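Local coordinates for protein glutamyl endopeptidase (Staphylococcus epidermidis, PDB 6PYM) that probably cleaves polypeptide chains preferentially on the carbonyl side of glutamate, and also after aspartate, as a secreted serine protease of the S1B family, at residues Leu47-Val52 and Asn168-Pro172; Tyr19-Phe24 and Val131-Pro135. The protein carries 1 engineered substitution. One frame throughout, in Å; residues are numbered along the deposited sequence.

From the N terminus the chain passes through 19-24, 47-52, 131-135 and 168-172, so the two contacts alternate and their loops cross. Contact 2 closes first, when the start of strand 22-27 in the six-stranded barrel meets the end of strand 128-133 in the second sheet, with 106 residues between the segments. Contact 1 then closes with 115 residues between its segments, bringing the end of barrel strand 45-48 and the short helix 50-53 to the loop before strand 172-174. Both therefore join the two halves of the chymotrypsin-like fold. Their centres lie about 10 Å apart, and P172 O and T132 N, separated by 3.2 Å, probably form a hydrogen bond between them.

Contact 1. Residues Leu47-Val52 and Asn168-Pro172; sequences LTNKHV and NAGSP. Engineered in segment 168-172: A169 (natural residue Ser).
The backbones of T48 and G170 approach to 4.0 Å between their CA atoms, where barrel strand 45-48 gives way to the short helix 50-53 and meets the loop 168-172. This is the catalytic-triad region of a chymotrypsin-like protease: H51 and position 169 are the predicted charge-relay residues, with A169 an engineered replacement of the natural serine. Residues 168-171 form a type II beta turn, in which G170 takes up a positive phi of 95°, where a side chain would collide with the preceding carbonyl O. No hydrogen bond joins the two segments.

T48 lies alongside the turn, its OG1 3.7 Å from G170 CA while hydrogen-bonded to S37 O. The amide of N49 comes over the A169-G170 peptide link. Its OD1 is 3.0 Å from G170 N but above the peptide plane, so no hydrogen bond forms, and its ND2 is held instead by H184 O.

The methyl of A169 sits among three side chains. N49 OD1 is 3.2 Å from A169 CB, and H51 NE2 approaches the same methyl obliquely, at 3.4 Å. H51 has CG between its backbone N and carbonyl carbon (chi1 83°), which turns the imidazole back toward the loop; the other ring nitrogen, ND1, is hydrogen-bonded to D93 OD2, the third predicted member of the triad. V52 CG2 packs 3.6 Å from A169 CB and also lies above the rim of the H51 ring.

The turn is braced from within. N168 O accepts hydrogen bonds from both the backbone N and the hydroxyl of S171, the latter in the carbonyl plane on a lone pair, and N168 ND2 in turn donates to S171 OG at 3.1 Å, nearly straight at 174°.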
loop_
_atom_site.group_PDB
_atom_site.type_symbol
_atom_site.label_atom_id
_atom_site.label_comp_id
_atom_site.label_asym_id
_atom_site.label_seq_id
_atom_site.Cartn_x
_atom_site.Cartn_y
_atom_site.Cartn_z
ATOM N N LEU A 47 4.333 -0.153 4.342
ATOM C CA LEU A 47 3.903 1.224 4.136
ATOM C C LEU A 47 2.388 1.267 4.008
ATOM O O LEU A 47 1.769 0.374 3.415
ATOM C CB LEU A 47 4.508 1.826 2.869
ATOM C CG LEU A 47 6.034 1.756 2.801
ATOM C CD1 LEU A 47 6.535 2.402 1.518
ATOM C CD2 LEU A 47 6.687 2.358 4.039
ATOM N N THR A 48 1.803 2.327 4.554
ATOM C CA THR A 48 0.388 2.633 4.421
ATOM C C THR A 48 0.225 4.139 4.650
ATOM O O THR A 48 1.204 4.894 4.588
ATOM C CB THR A 48 -0.440 1.734 5.356
ATOM O OG1 THR A 48 -1.833 1.955 5.128
ATOM C CG2 THR A 48 -0.115 2.013 6.815
ATOM N N ASN A 49 -1.010 4.581 4.895
ATOM C CA ASN A 49 -1.273 5.995 5.132
ATOM C C ASN A 49 -1.269 6.324 6.624
ATOM O O ASN A 49 -1.618 5.493 7.466
ATOM C CB ASN A 49 -2.651 6.416 4.615
ATOM C CG ASN A 49 -2.836 6.251 3.120
ATOM O OD1 ASN A 49 -3.966 6.060 2.676
ATOM N ND2 ASN A 49 -1.765 6.367 2.338
ATOM N N LYS A 50 -0.941 7.585 6.932
ATOM C CA LYS A 50 -1.189 8.109 8.276
ATOM C C LYS A 50 -2.646 7.954 8.668
ATOM O O LYS A 50 -2.954 7.553 9.795
ATOM C CB LYS A 50 -0.800 9.586 8.370
ATOM C CG LYS A 50 0.690 9.830 8.289
ATOM C CD LYS A 50 1.002 11.310 8.269
ATOM C CE LYS A 50 2.498 11.546 8.272
ATOM N NZ LYS A 50 2.853 12.972 8.065
ATOM N N HIS A 51 -3.565 8.285 7.763
ATOM C CA HIS A 51 -4.963 8.282 8.174
ATOM C C HIS A 51 -5.473 6.873 8.439
ATOM O O HIS A 51 -6.466 6.705 9.159
ATOM C CB HIS A 51 -5.855 9.086 7.215
ATOM C CG HIS A 51 -6.308 8.340 5.996
ATOM N ND1 HIS A 51 -5.679 8.451 4.773
ATOM C CD2 HIS A 51 -7.378 7.531 5.798
ATOM C CE1 HIS A 51 -6.329 7.724 3.882
ATOM N NE2 HIS A 51 -7.361 7.152 4.477
ATOM N N VAL A 52 -4.809 5.857 7.887
ATOM C CA VAL A 52 -5.135 4.474 8.218
ATOM C C VAL A 52 -4.639 4.128 9.617
ATOM O O VAL A 52 -5.419 3.702 10.478
ATOM C CB VAL A 52 -4.574 3.513 7.155
ATOM C CG1 VAL A 52 -4.701 2.058 7.611
ATOM C CG2 VAL A 52 -5.299 3.700 5.832
ATOM N N ASN A 168 -9.023 1.330 -0.352
ATOM C CA ASN A 168 -7.777 1.384 -1.102
ATOM C C ASN A 168 -6.694 2.190 -0.397
ATOM O O ASN A 168 -5.534 2.050 -0.780
ATOM C CB ASN A 168 -7.996 1.995 -2.492
ATOM C CG ASN A 168 -8.278 0.964 -3.580
ATOM O OD1 ASN A 168 -9.320 1.026 -4.234
ATOM N ND2 ASN A 168 -7.337 0.048 -3.816
ATOM N N ALA A 169 -7.028 3.059 0.565
ATOM C CA ALA A 169 -6.030 3.843 1.296
ATOM C C ALA A 169 -4.828 2.991 1.668
ATOM O O ALA A 169 -4.972 1.952 2.320
ATOM C CB ALA A 169 -6.667 4.403 2.571
ATOM N N GLY A 170 -3.637 3.430 1.254
ATOM C CA GLY A 170 -2.405 2.718 1.528
ATOM C C GLY A 170 -1.944 1.789 0.425
ATOM O O GLY A 170 -0.860 1.204 0.540
ATOM N N SER A 171 -2.720 1.653 -0.646
ATOM C CA SER A 171 -2.387 0.692 -1.688
ATOM C C SER A 171 -1.118 1.110 -2.415
ATOM O O SER A 171 -0.946 2.291 -2.746
ATOM C CB SER A 171 -3.488 0.633 -2.743
ATOM O OG SER A 171 -4.692 0.053 -2.282
ATOM N N PRO A 172 -0.249 0.163 -2.756
ATOM C CA PRO A 172 0.897 0.508 -3.595
ATOM C C PRO A 172 0.467 0.904 -5.000
ATOM O O PRO A 172 -0.461 0.331 -5.585
ATOM C CB PRO A 172 1.723 -0.780 -3.618
ATOM C CG PRO A 172 0.736 -1.860 -3.331
ATOM C CD PRO A 172 -0.240 -1.258 -2.363
#

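Contact 2. Residues Tyr19-Phe24 and Val131-Pro135; sequences YDAVSF and VTGYP
The ring of Y134 lies beneath F24 and the backbone leading into it, an aromatic meeting where the two beta-sheet halves of the chymotrypsin-like fold face each other. F24 CB stands almost exactly over the ring centre, 3.6 Å from the Y134 centroid, making a CH-pi contact. F24 carries its ring away from that point, CG lying opposite the backbone N (chi1 168°), and brings its CD1 edge onto the same phenol, 3.9 Å from Y134 CG. The result is an edge-to-face pair with the planes at 62°.

Y134 has CG beside its backbone N (chi1 -66°), which sends the ring under the S23-F24 backbone. Its CE2 atom comes within 3.2 Å of S23 C, a tight approach of ring carbon to peptide. The hydroxyl extends past V22 and is hydrogen-bonded to A69 O, which anchors the far end of this buried ring.

V22 lies against both Y134 and strand 128-133. Its CG1 is 3.9 Å from Y134 CE2 and 3.6 Å from T132 O; CG2 reaches the T132 methyl. That methyl, T132 CG2, also meets the edge of the Y19 ring, 4.0 Å from Y19 CD1, and the two side chains cross at about a right angle. Y19 is delivered there by the type I turn 19-22, its hydroxyl hydrogen-bonded to E145.

No hydrogen bond crosses this interface. Strand 22-27 instead bonds within its own barrel, through S23 with G38 on strand 34-42 and F24 with H66 on strand 64-67. From the second sheet, P172 and F174 of strand 172-174 pack against V22, while M143 of strand 143-154 touches both V22 and Y134.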
loop_
_atom_site.group_PDB
_atom_site.type_symbol
_atom_site.label_atom_id
_atom_site.label_comp_id
_atom_site.label_asym_id
_atom_site.label_seq_id
_atom_site.Cartn_x
_atom_site.Cartn_y
_atom_site.Cartn_z
ATOM N N TYR A 19 2.268 -9.461 -6.291
ATOM C CA TYR A 19 1.066 -9.300 -5.487
ATOM C C TYR A 19 1.251 -9.727 -4.043
ATOM O O TYR A 19 0.485 -9.276 -3.182
ATOM C CB TYR A 19 -0.085 -10.091 -6.108
ATOM C CG TYR A 19 -0.402 -9.616 -7.501
ATOM C CD1 TYR A 19 -0.997 -8.377 -7.706
ATOM C CD2 TYR A 19 -0.081 -10.382 -8.611
ATOM C CE1 TYR A 19 -1.282 -7.921 -8.972
ATOM C CE2 TYR A 19 -0.359 -9.935 -9.891
ATOM C CZ TYR A 19 -0.954 -8.698 -10.067
ATOM O OH TYR A 19 -1.223 -8.258 -11.351
ATOM N N ASP A 20 2.256 -10.558 -3.749
ATOM C CA ASP A 20 2.360 -11.114 -2.404
ATOM C C ASP A 20 2.513 -10.028 -1.345
ATOM O O ASP A 20 1.995 -10.168 -0.233
ATOM C CB ASP A 20 3.464 -12.175 -2.293
ATOM C CG ASP A 20 4.864 -11.654 -2.631
ATOM O OD1 ASP A 20 5.018 -10.554 -3.209
ATOM O OD2 ASP A 20 5.839 -12.397 -2.334
ATOM N N ALA A 21 3.217 -8.944 -1.670
ATOM C CA ALA A 21 3.472 -7.885 -0.704
ATOM C C ALA A 21 2.260 -6.992 -0.471
ATOM O O ALA A 21 2.235 -6.248 0.518
ATOM C CB ALA A 21 4.664 -7.041 -1.158
ATOM N N VAL A 22 1.284 -7.016 -1.375
ATOM C CA VAL A 22 0.066 -6.236 -1.195
ATOM C C VAL A 22 -0.695 -6.777 0.011
ATOM O O VAL A 22 -0.904 -7.995 0.129
ATOM C CB VAL A 22 -0.780 -6.279 -2.477
ATOM C CG1 VAL A 22 -2.057 -5.470 -2.310
ATOM C CG2 VAL A 22 0.029 -5.776 -3.672
ATOM N N SER A 23 -1.116 -5.882 0.915
ATOM C CA SER A 23 -1.601 -6.300 2.221
ATOM C C SER A 23 -2.924 -5.643 2.585
ATOM O O SER A 23 -3.161 -4.468 2.284
ATOM C CB SER A 23 -0.578 -5.983 3.308
ATOM O OG SER A 23 0.671 -6.605 3.037
ATOM N N PHE A 24 -3.762 -6.413 3.271
ATOM C CA PHE A 24 -5.057 -5.978 3.779
ATOM C C PHE A 24 -4.916 -5.585 5.244
ATOM O O PHE A 24 -4.275 -6.303 6.023
ATOM C CB PHE A 24 -6.043 -7.140 3.626
ATOM C CG PHE A 24 -7.349 -6.961 4.350
ATOM C CD1 PHE A 24 -8.303 -6.067 3.891
ATOM C CD2 PHE A 24 -7.640 -7.726 5.477
ATOM C CE1 PHE A 24 -9.513 -5.921 4.559
ATOM C CE2 PHE A 24 -8.844 -7.585 6.141
ATOM C CZ PHE A 24 -9.776 -6.687 5.679
ATOM N N VAL A 131 -2.789 0.478 -9.432
ATOM C CA VAL A 131 -2.946 0.622 -7.987
ATOM C C VAL A 131 -3.658 -0.633 -7.516
ATOM O O VAL A 131 -4.753 -0.942 -8.004
ATOM C CB VAL A 131 -3.712 1.900 -7.603
ATOM C CG1 VAL A 131 -4.006 1.929 -6.102
ATOM C CG2 VAL A 131 -2.894 3.109 -7.990
ATOM N N THR A 132 -3.048 -1.349 -6.579
ATOM C CA THR A 132 -3.524 -2.673 -6.213
ATOM C C THR A 132 -3.686 -2.753 -4.705
ATOM O O THR A 132 -2.776 -2.386 -3.958
ATOM C CB THR A 132 -2.583 -3.740 -6.768
ATOM O OG1 THR A 132 -2.555 -3.585 -8.190
ATOM C CG2 THR A 132 -3.052 -5.154 -6.408
ATOM N N GLY A 133 -4.851 -3.211 -4.268
ATOM C CA GLY A 133 -5.178 -3.195 -2.859
ATOM C C GLY A 133 -6.585 -3.693 -2.637
ATOM O O GLY A 133 -7.064 -4.539 -3.402
ATOM N N TYR A 134 -7.251 -3.172 -1.607
ATOM C CA TYR A 134 -8.448 -3.788 -1.033
ATOM C C TYR A 134 -9.610 -2.798 -1.001
ATOM O O TYR A 134 -9.962 -2.267 0.058
ATOM C CB TYR A 134 -8.117 -4.366 0.347
ATOM C CG TYR A 134 -7.152 -5.523 0.244
ATOM C CD1 TYR A 134 -7.628 -6.808 0.045
ATOM C CD2 TYR A 134 -5.770 -5.329 0.285
ATOM C CE1 TYR A 134 -6.773 -7.874 -0.098
ATOM C CE2 TYR A 134 -4.904 -6.398 0.152
ATOM C CZ TYR A 134 -5.411 -7.666 -0.031
ATOM O OH TYR A 134 -4.529 -8.719 -0.154
ATOM N N PRO A 135 -10.244 -2.546 -2.149
ATOM C CA PRO A 135 -11.372 -1.603 -2.187
ATOM C C PRO A 135 -12.582 -2.117 -1.426
ATOM O O PRO A 135 -12.967 -3.282 -1.539
ATOM C CB PRO A 135 -11.687 -1.493 -3.685
ATOM C CG PRO A 135 -11.190 -2.785 -4.269
ATOM C CD PRO A 135 -9.944 -3.097 -3.479
#